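Local coordinates for protein possible prolidase (Bifidobacterium longum NCC2705, PDB 2P9B) that is a possible prolidase of the amidohydrolase family that probably hydrolyses carbon-nitrogen bonds, at residues L124-V129 with H428-P433; P175-T180 with R188-Q193; L404-N409 with R415-P420. All coordinates share one frame; numbering follows the deposited sequence.

Contact 1. Residues L124-V129 with H428-P433; sequences LLESGV and HPVWRP
The carboxylate of E126 meets R432 at its aliphatic stem and not at its guanidinium: OE2 comes within 3.5 Å of R432 CB, with R432 CG a little farther off. The two planar groups are turned 66° against each other. They also stay apart, E126 OE2 lying 5.3 Å from R432 NE, so that any attraction between the opposite charges acts at a distance. R432 bends at its second and third torsions, which brings NE back to the carbonyl of W431; the bond from R432 NE to W431 O measures 3.0 Å but is bent, with 135° at the hydrogen, and its acceptor stands off the guanidinium plane. On one face of the W431 indole lies P429 CB, 3.5 Å above the plane and offset toward the rim.

Beside it, in the buried part of the contact, is a small apolar pair. L125 holds CG anti to its backbone N (chi1 -180°), and its CD2 methyl reaches V430 CG2 at 3.7 Å. A water bridges the two backbones loosely. It donates to E126 O at 3.0 Å and, more weakly, to R432 O at 3.4 Å.

Here helix 113-126 is running out. G128, with positive phi, closes it in a Schellman motif, and L124 O is gripped by both S127 OG and V129 N before the chain enters strand 129-134. The helix thus forms part of a beta-alpha-beta connection between the parallel strands 68-78 and 129-134. Across the contact, strand 428-429 pairs antiparallel with 422-425, whose V423 and A425 also touch L125. The helix end thus packs on side chains of the same curled sheet that its own connection serves.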
loop_
_atom_site.group_PDB
_atom_site.type_symbol
_atom_site.label_atom_id
_atom_site.label_comp_id
_atom_site.label_asym_id
_atom_site.label_seq_id
_atom_site.Cartn_x
_atom_site.Cartn_y
_atom_site.Cartn_z
ATOM N N LEU A 124 -10.237 4.899 3.030
ATOM C CA LEU A 124 -9.330 3.757 2.975
ATOM C C LEU A 124 -9.584 2.859 4.180
ATOM O O LEU A 124 -9.742 1.646 4.034
ATOM C CB LEU A 124 -7.869 4.225 2.966
ATOM C CG LEU A 124 -7.321 4.626 1.598
ATOM C CD1 LEU A 124 -6.200 5.648 1.750
ATOM C CD2 LEU A 124 -6.837 3.378 0.873
ATOM N N LEU A 125 -9.643 3.451 5.369
ATOM C CA LEU A 125 -9.892 2.661 6.573
ATOM C C LEU A 125 -11.228 1.925 6.497
ATOM O O LEU A 125 -11.295 0.730 6.779
ATOM C CB LEU A 125 -9.855 3.550 7.822
ATOM C CG LEU A 125 -10.096 2.824 9.153
ATOM C CD1 LEU A 125 -9.037 1.743 9.343
ATOM C CD2 LEU A 125 -10.046 3.819 10.309
ATOM N N GLU A 126 -12.290 2.627 6.100
ATOM C CA GLU A 126 -13.612 2.005 6.003
ATOM C C GLU A 126 -13.636 0.853 5.004
ATOM O O GLU A 126 -14.478 -0.042 5.109
ATOM C CB GLU A 126 -14.672 3.046 5.615
ATOM C CG GLU A 126 -14.855 4.140 6.662
ATOM C CD GLU A 126 -15.790 5.247 6.212
ATOM O OE1 GLU A 126 -15.869 5.506 4.995
ATOM O OE2 GLU A 126 -16.428 5.869 7.083
ATOM N N SER A 127 -12.717 0.876 4.038
ATOM C CA SER A 127 -12.649 -0.178 3.036
ATOM C C SER A 127 -11.868 -1.372 3.588
ATOM O O SER A 127 -11.735 -2.395 2.918
ATOM C CB SER A 127 -11.988 0.334 1.747
ATOM O OG SER A 127 -10.577 0.439 1.872
ATOM N N GLY A 128 -11.354 -1.225 4.807
ATOM C CA GLY A 128 -10.611 -2.306 5.437
ATOM C C GLY A 128 -9.090 -2.206 5.443
ATOM O O GLY A 128 -8.412 -3.164 5.822
ATOM N N VAL A 129 -8.556 -1.054 5.042
ATOM C CA VAL A 129 -7.110 -0.819 4.997
ATOM C C VAL A 129 -6.659 -0.134 6.290
ATOM O O VAL A 129 -6.979 1.028 6.528
ATOM C CB VAL A 129 -6.753 0.076 3.803
ATOM C CG1 VAL A 129 -5.249 0.210 3.682
ATOM C CG2 VAL A 129 -7.343 -0.512 2.535
ATOM N N HIS A 428 -9.564 -0.095 17.743
ATOM C CA HIS A 428 -10.684 0.837 17.618
ATOM C C HIS A 428 -11.660 0.404 16.534
ATOM O O HIS A 428 -11.360 0.527 15.348
ATOM C CB HIS A 428 -10.176 2.235 17.254
ATOM C CG HIS A 428 -9.349 2.889 18.314
ATOM N ND1 HIS A 428 -9.898 3.444 19.450
ATOM C CD2 HIS A 428 -8.016 3.118 18.392
ATOM C CE1 HIS A 428 -8.941 3.990 20.179
ATOM N NE2 HIS A 428 -7.789 3.807 19.559
ATOM N N PRO A 429 -12.837 -0.109 16.916
ATOM C CA PRO A 429 -13.789 -0.517 15.881
ATOM C C PRO A 429 -14.259 0.726 15.132
ATOM O O PRO A 429 -14.438 1.790 15.732
ATOM C CB PRO A 429 -14.922 -1.156 16.682
ATOM C CG PRO A 429 -14.234 -1.662 17.906
ATOM C CD PRO A 429 -13.298 -0.531 18.250
ATOM N N VAL A 430 -14.449 0.596 13.826
ATOM C CA VAL A 430 -14.910 1.716 13.020
ATOM C C VAL A 430 -16.424 1.578 12.888
ATOM O O VAL A 430 -16.912 0.769 12.106
ATOM C CB VAL A 430 -14.269 1.690 11.621
ATOM C CG1 VAL A 430 -14.729 2.897 10.817
ATOM C CG2 VAL A 430 -12.755 1.669 11.749
ATOM N N TRP A 431 -17.163 2.361 13.669
ATOM C CA TRP A 431 -18.623 2.287 13.637
ATOM C C TRP A 431 -19.220 3.094 12.488
ATOM O O TRP A 431 -19.897 4.103 12.703
ATOM C CB TRP A 431 -19.204 2.775 14.965
ATOM C CG TRP A 431 -18.709 2.018 16.164
ATOM C CD1 TRP A 431 -18.229 2.551 17.322
ATOM C CD2 TRP A 431 -18.686 0.591 16.340
ATOM N NE1 TRP A 431 -17.918 1.554 18.213
ATOM C CE2 TRP A 431 -18.202 0.344 17.643
ATOM C CE3 TRP A 431 -19.060 -0.492 15.537
ATOM C CZ2 TRP A 431 -18.043 -0.955 18.149
ATOM C CZ3 TRP A 431 -18.906 -1.785 16.042
ATOM C CH2 TRP A 431 -18.416 -2.000 17.345
ATOM N N ARG A 432 -18.954 2.645 11.267
ATOM C CA ARG A 432 -19.469 3.289 10.059
ATOM C C ARG A 432 -19.808 2.153 9.088
ATOM O O ARG A 432 -19.168 1.104 9.112
ATOM C CB ARG A 432 -18.406 4.220 9.466
ATOM C CG ARG A 432 -18.002 5.390 10.367
ATOM C CD ARG A 432 -18.960 6.590 10.282
ATOM N NE ARG A 432 -20.325 6.286 10.706
ATOM C CZ ARG A 432 -21.319 7.173 10.716
ATOM N NH1 ARG A 432 -21.100 8.425 10.330
ATOM N NH2 ARG A 432 -22.538 6.805 11.093
ATOM N N PRO A 433 -20.815 2.347 8.216
ATOM C CA PRO A 433 -21.243 1.327 7.247
ATOM C C PRO A 433 -20.232 0.824 6.223
ATOM O O PRO A 433 -20.223 -0.358 5.867
ATOM C CB PRO A 433 -22.456 1.978 6.577
ATOM C CG PRO A 433 -22.139 3.436 6.654
ATOM C CD PRO A 433 -21.617 3.573 8.066
HETATM O O HOH W 1 -16.430 0.068 7.449
#

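Contact 2. Residues P175-T180 with R188-Q193; sequences PLIALT and RTAVAQ
A190 receives two methyl groups on its single CB: I177 CG2 stands 3.7 Å away and L179 CD2 reaches it at 3.8 Å. This is the tight part of the contact, and its closest pairs are methyl against methyl. With CG1 of I177 anti to the carbonyl carbon (chi1 -67°), the CG2 branch falls anti to the backbone N and faces the alanine, while CD1 on the other branch passes 4.1 Å from the carbonyl oxygen A190 O. L179 starts out across the line of approach, and only the tip of its chain turns to the helix. Both larger side chains close on this one CB, and the alpha carbons of I177 and A190 are 7.0 Å apart.

The fold explains why these two elements meet. Strand 177-178 forms a little parallel sheet with strand 166-167, and M166 of strand 166-167 also touches L179, A190 and V191. Helix 184-196 follows within a few residues and leads on to strand 202-205, an order consistent with a peripheral helix of a TIM barrel, the small sheet then probably being an addition to the barrel between strand 158-160 and that helix.

Toward solvent the packing thins out. Q193, an exposed residue about one helical turn beyond A190, brings OE1 no nearer than 4.3 Å to I177 CG2, a loose van der Waals approach of an amide oxygen to a methyl. The backbone N of T180 is bonded to the E186 carboxylate, near the start of the helix. On the side turned from the strand, R188 forms salt bridges with D234 and E235 of helix 226-238.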
loop_
_atom_site.group_PDB
_atom_site.type_symbol
_atom_site.label_atom_id
_atom_site.label_comp_id
_atom_site.label_asym_id
_atom_site.label_seq_id
_atom_site.Cartn_x
_atom_site.Cartn_y
_atom_site.Cartn_z
ATOM N N PRO A 175 2.234 18.728 -7.390
ATOM C CA PRO A 175 2.960 19.142 -6.186
ATOM C C PRO A 175 4.211 18.284 -6.023
ATOM O O PRO A 175 4.161 17.066 -6.205
ATOM C CB PRO A 175 1.942 18.906 -5.072
ATOM C CG PRO A 175 1.176 17.719 -5.580
ATOM C CD PRO A 175 0.966 18.062 -7.040
ATOM N N LEU A 176 5.332 18.918 -5.698
ATOM C CA LEU A 176 6.579 18.191 -5.519
ATOM C C LEU A 176 7.718 19.108 -5.116
ATOM O O LEU A 176 7.589 20.331 -5.159
ATOM C CB LEU A 176 6.942 17.457 -6.818
ATOM C CG LEU A 176 7.013 18.262 -8.125
ATOM C CD1 LEU A 176 8.328 19.011 -8.197
ATOM C CD2 LEU A 176 6.892 17.320 -9.317
ATOM N N ILE A 177 8.821 18.509 -4.684
ATOM C CA ILE A 177 10.009 19.269 -4.336
ATOM C C ILE A 177 10.813 19.122 -5.618
ATOM O O ILE A 177 11.254 18.027 -5.966
ATOM C CB ILE A 177 10.764 18.651 -3.146
ATOM C CG1 ILE A 177 9.912 18.765 -1.878
ATOM C CG2 ILE A 177 12.079 19.380 -2.933
ATOM C CD1 ILE A 177 10.530 18.117 -0.664
ATOM N N ALA A 178 10.965 20.230 -6.332
ATOM C CA ALA A 178 11.655 20.235 -7.608
ATOM C C ALA A 178 13.173 20.187 -7.526
ATOM O O ALA A 178 13.799 21.009 -6.857
ATOM C CB ALA A 178 11.221 21.457 -8.416
ATOM N N LEU A 179 13.751 19.208 -8.212
ATOM C CA LEU A 179 15.194 19.056 -8.279
ATOM C C LEU A 179 15.528 19.533 -9.689
ATOM O O LEU A 179 15.207 18.864 -10.673
ATOM C CB LEU A 179 15.594 17.590 -8.091
ATOM C CG LEU A 179 15.184 16.965 -6.753
ATOM C CD1 LEU A 179 15.661 15.519 -6.692
ATOM C CD2 LEU A 179 15.780 17.771 -5.610
ATOM N N THR A 180 16.162 20.697 -9.782
ATOM C CA THR A 180 16.481 21.279 -11.078
ATOM C C THR A 180 17.962 21.404 -11.406
ATOM O O THR A 180 18.315 21.648 -12.560
ATOM C CB THR A 180 15.870 22.678 -11.194
ATOM O OG1 THR A 180 16.444 23.524 -10.190
ATOM C CG2 THR A 180 14.360 22.620 -11.007
ATOM N N ARG A 188 20.153 15.922 -1.622
ATOM C CA ARG A 188 20.332 15.645 -0.200
ATOM C C ARG A 188 19.682 16.734 0.641
ATOM O O ARG A 188 19.086 16.462 1.686
ATOM C CB ARG A 188 21.822 15.541 0.148
ATOM C CG ARG A 188 22.093 15.012 1.556
ATOM C CD ARG A 188 23.587 14.919 1.852
ATOM N NE ARG A 188 24.258 13.859 1.100
ATOM C CZ ARG A 188 24.226 12.566 1.420
ATOM N NH1 ARG A 188 23.554 12.153 2.489
ATOM N NH2 ARG A 188 24.878 11.684 0.673
ATOM N N THR A 189 19.794 17.975 0.184
ATOM C CA THR A 189 19.195 19.092 0.910
ATOM C C THR A 189 17.675 18.979 0.879
ATOM O O THR A 189 17.000 19.264 1.866
ATOM C CB THR A 189 19.611 20.444 0.298
ATOM O OG1 THR A 189 21.030 20.604 0.417
ATOM C CG2 THR A 189 18.919 21.591 1.011
ATOM N N ALA A 190 17.138 18.554 -0.258
ATOM C CA ALA A 190 15.704 18.421 -0.403
ATOM C C ALA A 190 15.136 17.344 0.514
ATOM O O ALA A 190 14.116 17.560 1.170
ATOM C CB ALA A 190 15.356 18.121 -1.855
ATOM N N VAL A 191 15.793 16.190 0.573
ATOM C CA VAL A 191 15.309 15.116 1.427
ATOM C C VAL A 191 15.408 15.539 2.897
ATOM O O VAL A 191 14.557 15.185 3.710
ATOM C CB VAL A 191 16.101 13.797 1.186
ATOM C CG1 VAL A 191 17.558 13.975 1.569
ATOM C CG2 VAL A 191 15.471 12.661 1.975
ATOM N N ALA A 192 16.436 16.312 3.232
ATOM C CA ALA A 192 16.608 16.775 4.607
ATOM C C ALA A 192 15.419 17.644 5.012
ATOM O O ALA A 192 14.966 17.607 6.162
ATOM C CB ALA A 192 17.899 17.565 4.742
ATOM N N GLN A 193 14.921 18.432 4.063
ATOM C CA GLN A 193 13.779 19.302 4.315
ATOM C C GLN A 193 12.567 18.450 4.678
ATOM O O GLN A 193 11.820 18.781 5.597
ATOM C CB GLN A 193 13.472 20.156 3.079
ATOM C CG GLN A 193 14.646 21.025 2.643
ATOM C CD GLN A 193 14.323 21.936 1.466
ATOM O OE1 GLN A 193 13.848 21.484 0.425
ATOM N NE2 GLN A 193 14.592 23.227 1.629
#

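Contact 3. Residues L404-N409 with R415-P420; sequences LVLNAN and RALEHP
L406 reaches from its strand into the returning loop and meets A416, L417 and P420 there. Its CB lies 3.6 Å from the oxygen of water 2, at the polar side of the contact. With CG anti to the carbonyl carbon (chi1 -51°), the chain turns toward residues 416-420, and the two methyls part at CG to different partners. CD1 runs on to L417 CD2, methyl against methyl at 3.7 Å. CD2 instead settles 3.8 Å from A416 O, with P420 CA just beyond, so one branch packs on a side chain and the other on backbone.

Two residues earlier on the strand, L404 meets side chains with both of its methyls: CD1 touches P420 at the CB-CG side of its ring, 3.6 Å from P420 CB, and CD2 lies more loosely against L417. Strand 403-406 belongs to the mixed curled sheet, between 68-78 and 422-425 and antiparallel to both. Residues 415-420 lie in the connection to 422-425, which is in 3-10 conformation at R415 and then runs back to the sheet, where V405 forms backbone bonds with A421 and L422. M70 of strand 68-78 touches L404, L406 and L417 alike, joining the loop's leucine to the sheet.

Water 2 stitches the polar margin. It accepts from N407 N at 3.0 Å. It donates to A416 O at 2.6 Å and to H419 O at 2.7 Å, so three backbone groups from both segments share one molecule. Farther along, A408 CB and A416 CB approach to 4.0 Å. R415 makes its salt bridges away from the strand: to E418 OE1 within its own segment, met in the guanidinium plane but from above the carboxylate, and through NH2 to D446.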
loop_
_atom_site.group_PDB
_atom_site.type_symbol
_atom_site.label_atom_id
_atom_site.label_comp_id
_atom_site.label_asym_id
_atom_site.label_seq_id
_atom_site.Cartn_x
_atom_site.Cartn_y
_atom_site.Cartn_z
ATOM N N LEU A 404 -9.835 -7.148 10.075
ATOM C CA LEU A 404 -10.784 -6.922 9.002
ATOM C C LEU A 404 -11.755 -8.095 9.043
ATOM O O LEU A 404 -11.368 -9.249 8.825
ATOM C CB LEU A 404 -10.069 -6.857 7.651
ATOM C CG LEU A 404 -10.966 -6.854 6.408
ATOM C CD1 LEU A 404 -11.989 -5.728 6.491
ATOM C CD2 LEU A 404 -10.088 -6.709 5.165
ATOM N N VAL A 405 -13.009 -7.795 9.359
ATOM C CA VAL A 405 -14.043 -8.823 9.448
ATOM C C VAL A 405 -14.846 -8.847 8.153
ATOM O O VAL A 405 -15.363 -7.819 7.712
ATOM C CB VAL A 405 -14.974 -8.552 10.645
ATOM C CG1 VAL A 405 -15.940 -9.712 10.829
ATOM C CG2 VAL A 405 -14.135 -8.348 11.910
ATOM N N LEU A 406 -14.941 -10.032 7.559
ATOM C CA LEU A 406 -15.636 -10.231 6.290
ATOM C C LEU A 406 -16.848 -11.154 6.402
ATOM O O LEU A 406 -16.951 -11.952 7.328
ATOM C CB LEU A 406 -14.657 -10.806 5.266
ATOM C CG LEU A 406 -13.342 -10.030 5.136
ATOM C CD1 LEU A 406 -12.377 -10.765 4.199
ATOM C CD2 LEU A 406 -13.628 -8.631 4.624
ATOM N N ASN A 407 -17.749 -11.052 5.430
ATOM C CA ASN A 407 -18.957 -11.870 5.416
ATOM C C ASN A 407 -18.762 -13.182 4.662
ATOM O O ASN A 407 -19.621 -14.066 4.704
ATOM C CB ASN A 407 -20.111 -11.073 4.803
ATOM C CG ASN A 407 -20.613 -9.977 5.724
ATOM O OD1 ASN A 407 -20.904 -8.865 5.285
ATOM N ND2 ASN A 407 -20.728 -10.289 7.006
ATOM N N ALA A 408 -17.631 -13.315 3.977
ATOM C CA ALA A 408 -17.336 -14.531 3.228
ATOM C C ALA A 408 -15.827 -14.748 3.188
ATOM O O ALA A 408 -15.059 -13.856 3.549
ATOM C CB ALA A 408 -17.899 -14.429 1.809
ATOM N N ASN A 409 -15.409 -15.928 2.744
ATOM C CA ASN A 409 -13.989 -16.263 2.679
ATOM C C ASN A 409 -13.332 -15.735 1.405
ATOM O O ASN A 409 -13.654 -16.177 0.303
ATOM C CB ASN A 409 -13.807 -17.780 2.748
ATOM C CG ASN A 409 -12.365 -18.183 2.950
ATOM O OD1 ASN A 409 -11.448 -17.429 2.637
ATOM N ND2 ASN A 409 -12.156 -19.388 3.468
ATOM N N ARG A 415 -13.516 -11.052 -4.068
ATOM C CA ARG A 415 -14.472 -9.954 -4.030
ATOM C C ARG A 415 -15.119 -9.865 -2.646
ATOM O O ARG A 415 -15.810 -8.895 -2.333
ATOM C CB ARG A 415 -15.543 -10.117 -5.117
ATOM C CG ARG A 415 -16.410 -8.873 -5.305
ATOM C CD ARG A 415 -17.326 -9.003 -6.512
ATOM N NE ARG A 415 -16.639 -8.773 -7.783
ATOM C CZ ARG A 415 -16.370 -7.572 -8.289
ATOM N NH1 ARG A 415 -16.726 -6.474 -7.636
ATOM N NH2 ARG A 415 -15.760 -7.468 -9.464
ATOM N N ALA A 416 -14.879 -10.874 -1.814
ATOM C CA ALA A 416 -15.411 -10.878 -0.453
ATOM C C ALA A 416 -14.800 -9.690 0.291
ATOM O O ALA A 416 -15.339 -9.217 1.293
ATOM C CB ALA A 416 -15.039 -12.176 0.253
ATOM N N LEU A 417 -13.671 -9.208 -0.216
ATOM C CA LEU A 417 -12.976 -8.079 0.399
ATOM C C LEU A 417 -13.663 -6.740 0.145
ATOM O O LEU A 417 -13.529 -5.807 0.932
ATOM C CB LEU A 417 -11.538 -7.997 -0.132
ATOM C CG LEU A 417 -10.576 -9.156 0.139
ATOM C CD1 LEU A 417 -9.314 -8.959 -0.681
ATOM C CD2 LEU A 417 -10.236 -9.228 1.624
ATOM N N GLU A 418 -14.401 -6.651 -0.954
ATOM C CA GLU A 418 -15.049 -5.402 -1.336
ATOM C C GLU A 418 -15.971 -4.770 -0.294
ATOM O O GLU A 418 -15.949 -3.555 -0.107
ATOM C CB GLU A 418 -15.802 -5.593 -2.655
ATOM C CG GLU A 418 -16.346 -4.296 -3.245
ATOM C CD GLU A 418 -16.940 -4.489 -4.626
ATOM O OE1 GLU A 418 -17.414 -5.605 -4.918
ATOM O OE2 GLU A 418 -16.946 -3.523 -5.412
ATOM N N HIS A 419 -16.774 -5.583 0.385
ATOM C CA HIS A 419 -17.693 -5.047 1.384
ATOM C C HIS A 419 -17.433 -5.623 2.770
ATOM O O HIS A 419 -18.022 -6.634 3.157
ATOM C CB HIS A 419 -19.144 -5.323 0.973
ATOM C CG HIS A 419 -19.500 -4.795 -0.382
ATOM N ND1 HIS A 419 -19.258 -5.498 -1.543
ATOM C CD2 HIS A 419 -20.058 -3.621 -0.763
ATOM C CE1 HIS A 419 -19.652 -4.780 -2.580
ATOM N NE2 HIS A 419 -20.142 -3.636 -2.133
ATOM N N PRO A 420 -16.546 -4.978 3.543
ATOM C CA PRO A 420 -16.234 -5.465 4.890
ATOM C C PRO A 420 -17.443 -5.460 5.824
ATOM O O PRO A 420 -18.363 -4.651 5.670
ATOM C CB PRO A 420 -15.152 -4.494 5.370
ATOM C CG PRO A 420 -14.519 -4.012 4.099
ATOM C CD PRO A 420 -15.718 -3.811 3.203
HETATM O O HOH W 2 -17.187 -9.236 3.171
#

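Contacts 1 and 3 are neighbours, their centres 12 Å apart, and both reach the mixed curled sheet that includes strands 68-78, 129-134, 403-406 and 422-425. They touch directly where S127 O meets P420 CG at 3.4 Å and G128 CA meets L404 CD1 at 3.8 Å. Contact 2 stands apart on the small 166-167/177-178 sheet, about 34 Å from contact 1 and 41 Å from contact 3, centre to centre. Along the chain, contact 1 spans both others, with contact 2 preceding contact 3. Residues late in the chain are thus brought back against an early helix, while contact 2 joins elements close in sequence.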